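Local coordinates for protein probable benzoylformate decarboxylase (Rhodococcus jostii, PDB 7ORX) that binds thiamine diphosphate and a sodium ion, and is probably a thiamine diphosphate-dependent enzyme built from three alpha/beta domains, at residues C[213-219]-C[320-325]; C[14-20]-C[142-147]. All coordinates share one frame; numbering follows the deposited sequence.

Contact 1: C[213-219]-C[320-325]; sequences AVDADRA and PVGSTL
The carboxylate of Asp217 is the flat side-chain group that bridges this contact, and it meets the backbone of Gly322 close to its own plane. Gly322 N donates to Asp217 OD2 over 3.0 Å, with an N-H...O angle of 155°; it arrives on the anti side of that oxygen, 20° out of the carboxylate plane. Asp217 CB lies alongside, 3.9 Å from Gly322 CA. The peptide carbonyl of Pro320, the N-cap residue, is gripped from both faces: Thr324 N reaches it from one, and Thr324 OG1 from the other, 2.6 Å from Pro320 O.

Next to this polar pair, nearer strand 272-276, the contact turns apolar. Val321 has CG1 anti to its backbone N (chi1 168°), which presents both methyls to the helix 212-216: CG1 sits 3.9 Å from Val214 CG2, and CG2 touches Ala213 CB. Val214 and Val321 cross at about a right angle. Leu325, one helical turn on, turns CD2 to face two neighbours, 3.9 Å from Val214 CG1 and 4.0 Å from Ala219 CB. Val214, Val321 and Leu325 all rest on Val276 of strand 272-276, so the two helix ends meet over the parallel sheet of the Rossmann-like central domain.

Ala219 is brought back toward Leu325 by a Schellman motif that closes helix 212-216, with Arg218 as its positive-phi C-prime residue, Ala219 N bonded to Val214 O and Arg218 N to Asp215 O. Asp217, the first residue to leave the helical conformation, stands just past the end of helix 212-216 and faces the start of helix 321-331. Its OD2 takes an N-H of the first turn of that helix, whose positive end would be expected to stabilise the negative charge, with Lys154 adding a long, weak ion pair at OD1.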
# COMPACT_ATOMS: atom_id res chain seq x y z
N ALA C 213 -1.24 25.57 -14.91
CA ALA C 213 0.21 25.44 -15.20
C ALA C 213 0.69 26.61 -16.06
O ALA C 213 1.83 26.90 -16.00
CB ALA C 213 0.50 24.12 -15.85
N VAL C 214 -0.18 27.32 -16.76
CA VAL C 214 0.23 28.55 -17.48
C VAL C 214 0.64 29.58 -16.44
O VAL C 214 1.69 30.17 -16.62
CB VAL C 214 -0.87 29.11 -18.40
CG1 VAL C 214 -0.41 30.40 -19.06
CG2 VAL C 214 -1.29 28.10 -19.46
N ASP C 215 -0.15 29.77 -15.39
CA ASP C 215 0.15 30.75 -14.31
C ASP C 215 1.40 30.28 -13.57
O ASP C 215 2.34 31.06 -13.47
CB ASP C 215 -1.02 30.98 -13.35
CG ASP C 215 -0.91 32.22 -12.48
OD1 ASP C 215 -0.66 33.33 -13.06
OD2 ASP C 215 -1.09 32.08 -11.23
N ALA C 216 1.44 29.03 -13.11
CA ALA C 216 2.63 28.42 -12.45
C ALA C 216 3.93 28.69 -13.23
O ALA C 216 4.91 28.98 -12.58
CB ALA C 216 2.44 26.94 -12.23
N ASP C 217 3.92 28.62 -14.57
CA ASP C 217 5.15 28.69 -15.42
C ASP C 217 5.40 30.14 -15.84
O ASP C 217 6.28 30.36 -16.72
CB ASP C 217 5.08 27.75 -16.64
CG ASP C 217 5.71 26.37 -16.37
OD1 ASP C 217 5.61 25.88 -15.17
OD2 ASP C 217 6.33 25.76 -17.36
N ARG C 218 4.62 31.09 -15.27
CA ARG C 218 4.79 32.55 -15.51
C ARG C 218 4.69 32.83 -17.00
O ARG C 218 5.51 33.59 -17.51
CB ARG C 218 6.14 33.04 -14.95
CG ARG C 218 6.23 32.90 -13.43
CD ARG C 218 7.61 32.92 -12.79
NE ARG C 218 7.62 33.93 -11.74
CZ ARG C 218 7.05 33.82 -10.53
NH1 ARG C 218 6.39 32.73 -10.16
NH2 ARG C 218 7.14 34.82 -9.69
N ALA C 219 3.73 32.20 -17.69
CA ALA C 219 3.55 32.31 -19.15
C ALA C 219 2.30 33.13 -19.51
O ALA C 219 1.85 33.03 -20.66
CB ALA C 219 3.45 30.92 -19.70
N PRO C 320 7.00 21.12 -21.46
CA PRO C 320 6.93 22.26 -20.56
C PRO C 320 6.01 23.35 -21.12
O PRO C 320 6.17 23.72 -22.27
CB PRO C 320 8.39 22.70 -20.48
CG PRO C 320 9.10 21.45 -20.77
CD PRO C 320 8.35 20.96 -21.99
N VAL C 321 5.08 23.80 -20.29
CA VAL C 321 3.99 24.74 -20.72
C VAL C 321 4.62 26.10 -21.05
O VAL C 321 4.29 26.64 -22.11
CB VAL C 321 2.94 24.85 -19.59
CG1 VAL C 321 1.97 25.97 -19.81
CG2 VAL C 321 2.20 23.54 -19.40
N GLY C 322 5.49 26.58 -20.16
CA GLY C 322 6.28 27.81 -20.33
C GLY C 322 6.86 27.88 -21.73
O GLY C 322 6.37 28.69 -22.54
N SER C 323 7.85 27.04 -22.00
CA SER C 323 8.60 27.04 -23.29
C SER C 323 7.62 26.93 -24.45
O SER C 323 7.77 27.72 -25.39
CB SER C 323 9.60 25.91 -23.39
OG SER C 323 10.28 25.70 -22.16
N THR C 324 6.73 25.94 -24.42
CA THR C 324 5.86 25.60 -25.57
C THR C 324 5.15 26.89 -26.00
O THR C 324 5.31 27.31 -27.17
CB THR C 324 4.89 24.48 -25.19
OG1 THR C 324 5.67 23.36 -24.78
CG2 THR C 324 3.97 24.09 -26.34
N LEU C 325 4.47 27.51 -25.05
CA LEU C 325 3.66 28.74 -25.24
C LEU C 325 4.54 29.88 -25.76
O LEU C 325 4.07 30.61 -26.64
CB LEU C 325 3.04 29.09 -23.88
CG LEU C 325 1.60 29.48 -23.88
CD1 LEU C 325 0.78 28.64 -24.83
CD2 LEU C 325 1.06 29.32 -22.46

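Contact 2: C[14-20]-C[142-147]; sequences LLRARGL and INQAIH
The side chains of Arg18, just past helix 7-17, and Asn143 cross at about a right angle where this helix and helix 138-149 pack beside each other on the parallel sheet of the N-terminal alpha/beta domain. Their guanidinium and amide planes stand 74° apart. Arg18 NH2 donates to Asn143 OD1 over 2.7 Å, bent to an N-H...O angle of 139° and tilted out of both planes. Asn143 CG is anti to its backbone N (chi1 -166°), which turns the amide toward the arginine. His147, a turn further along, lies obliquely to Arg18, its ring tilted only moderately from the guanidinium plane, with His147 NE2 3.8 Å from Arg18 NH2.

Closer to the sheet the pairing is aliphatic. Leu15 CD2 lies 4.2 Å from Ile142 CG2, and Ile146 CD1 is met by both Leu15 CD2 and Leu20 CD2. Leu15 and Leu20 also touch Leu69 of strand 68-73. Leu20 is placed there by a Schellman motif with Gly19 at its positive-phi position, closed by Leu20 N to Leu15 O.

Arg18 also donates to the carbonyl oxygens of Leu177 and Leu178, and Leu14 CD1 sits over one face of the guanidinium, off its centre, 3.7 Å from the plane and 3.7 Å from Asn143 OD1.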
# COMPACT_ATOMS: atom_id res chain seq x y z
N LEU C 14 22.25 21.68 3.56
CA LEU C 14 21.63 21.27 2.29
C LEU C 14 20.36 22.08 2.08
O LEU C 14 20.19 22.62 0.97
CB LEU C 14 21.37 19.77 2.36
CG LEU C 14 20.52 19.21 1.24
CD1 LEU C 14 21.29 19.13 -0.06
CD2 LEU C 14 19.95 17.86 1.61
N LEU C 15 19.48 22.16 3.09
CA LEU C 15 18.22 22.93 2.98
C LEU C 15 18.58 24.37 2.62
O LEU C 15 17.88 24.94 1.80
CB LEU C 15 17.46 22.87 4.30
CG LEU C 15 17.08 21.47 4.76
CD1 LEU C 15 16.60 21.47 6.18
CD2 LEU C 15 16.04 20.85 3.87
N ARG C 16 19.65 24.94 3.19
CA ARG C 16 20.09 26.34 2.90
C ARG C 16 20.51 26.42 1.44
O ARG C 16 20.16 27.38 0.78
CB ARG C 16 21.24 26.84 3.78
CG ARG C 16 21.67 28.26 3.43
CD ARG C 16 22.84 28.89 4.18
NE ARG C 16 22.66 28.86 5.62
CZ ARG C 16 23.12 27.90 6.44
NH1 ARG C 16 23.82 26.89 5.98
NH2 ARG C 16 22.88 27.97 7.74
N ALA C 17 21.29 25.43 0.98
CA ALA C 17 21.84 25.34 -0.38
C ALA C 17 20.69 25.39 -1.39
O ALA C 17 20.85 26.00 -2.45
CB ALA C 17 22.61 24.06 -0.50
N ARG C 18 19.54 24.80 -1.03
CA ARG C 18 18.34 24.63 -1.90
C ARG C 18 17.26 25.72 -1.65
O ARG C 18 16.15 25.58 -2.16
CB ARG C 18 17.73 23.25 -1.62
CG ARG C 18 18.58 22.06 -2.02
CD ARG C 18 19.00 21.97 -3.50
NE ARG C 18 19.67 20.67 -3.70
CZ ARG C 18 20.96 20.46 -3.61
NH1 ARG C 18 21.78 21.47 -3.42
NH2 ARG C 18 21.45 19.25 -3.73
N GLY C 19 17.55 26.75 -0.86
CA GLY C 19 16.62 27.86 -0.59
C GLY C 19 15.51 27.53 0.40
O GLY C 19 14.69 28.41 0.56
N LEU C 20 15.47 26.37 1.04
CA LEU C 20 14.41 25.98 2.03
C LEU C 20 14.73 26.51 3.43
O LEU C 20 14.75 25.70 4.38
CB LEU C 20 14.24 24.46 2.11
CG LEU C 20 13.40 23.83 1.01
CD1 LEU C 20 14.12 23.92 -0.32
CD2 LEU C 20 13.14 22.37 1.34
N ILE C 142 16.71 13.20 1.82
CA ILE C 142 16.16 14.58 1.77
C ILE C 142 16.60 15.24 0.47
O ILE C 142 15.76 15.87 -0.16
CB ILE C 142 16.51 15.39 3.02
CG1 ILE C 142 15.97 14.66 4.25
CG2 ILE C 142 15.95 16.80 2.94
CD1 ILE C 142 16.11 15.45 5.50
N ASN C 143 17.82 15.07 0.03
CA ASN C 143 18.22 15.56 -1.32
C ASN C 143 17.28 15.00 -2.37
O ASN C 143 16.76 15.79 -3.18
CB ASN C 143 19.65 15.20 -1.75
CG ASN C 143 20.05 16.03 -2.95
OD1 ASN C 143 19.90 17.23 -2.92
ND2 ASN C 143 20.52 15.41 -4.01
N GLN C 144 17.05 13.69 -2.37
CA GLN C 144 16.19 13.02 -3.37
C GLN C 144 14.75 13.58 -3.26
O GLN C 144 14.13 13.89 -4.31
CB GLN C 144 16.21 11.51 -3.14
CG GLN C 144 15.18 10.76 -3.93
CD GLN C 144 15.40 9.26 -3.93
OE1 GLN C 144 16.13 8.64 -3.13
NE2 GLN C 144 14.77 8.62 -4.87
N ALA C 145 14.23 13.68 -2.04
CA ALA C 145 12.91 14.27 -1.76
C ALA C 145 12.79 15.62 -2.46
O ALA C 145 11.74 15.83 -3.13
CB ALA C 145 12.69 14.43 -0.27
N ILE C 146 13.80 16.49 -2.35
CA ILE C 146 13.68 17.88 -2.89
C ILE C 146 13.70 17.80 -4.41
O ILE C 146 12.85 18.42 -5.02
CB ILE C 146 14.77 18.79 -2.34
CG1 ILE C 146 14.56 19.02 -0.84
CG2 ILE C 146 14.84 20.10 -3.11
CD1 ILE C 146 15.80 19.44 -0.11
N HIS C 147 14.62 17.06 -5.00
CA HIS C 147 14.73 17.03 -6.48
C HIS C 147 13.44 16.49 -7.09
O HIS C 147 13.00 16.99 -8.16
CB HIS C 147 15.89 16.13 -6.91
CG HIS C 147 17.22 16.70 -6.61
ND1 HIS C 147 17.57 17.98 -6.99
CD2 HIS C 147 18.31 16.13 -6.03
CE1 HIS C 147 18.82 18.19 -6.63
NE2 HIS C 147 19.30 17.06 -6.05

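Both contacts are largely buried, and each joins a Schellman-terminated helix to a second helix over a parallel sheet, yet they share no element: contact 1 belongs to the central domain and contact 2 to the N-terminal one. Their centres are 24 Å apart, and both segments of contact 2 precede those of contact 1 in the chain. In both, the polar side chain comes from the first residue past a helix; in contact 1 it meets a main-chain N-H at a helix start, in contact 2 a side-chain amide midway along a helix. Contact 1 is touched by no other subunit of the tetramer, whereas His147 of contact 2 packs on Ala309 of a second subunit.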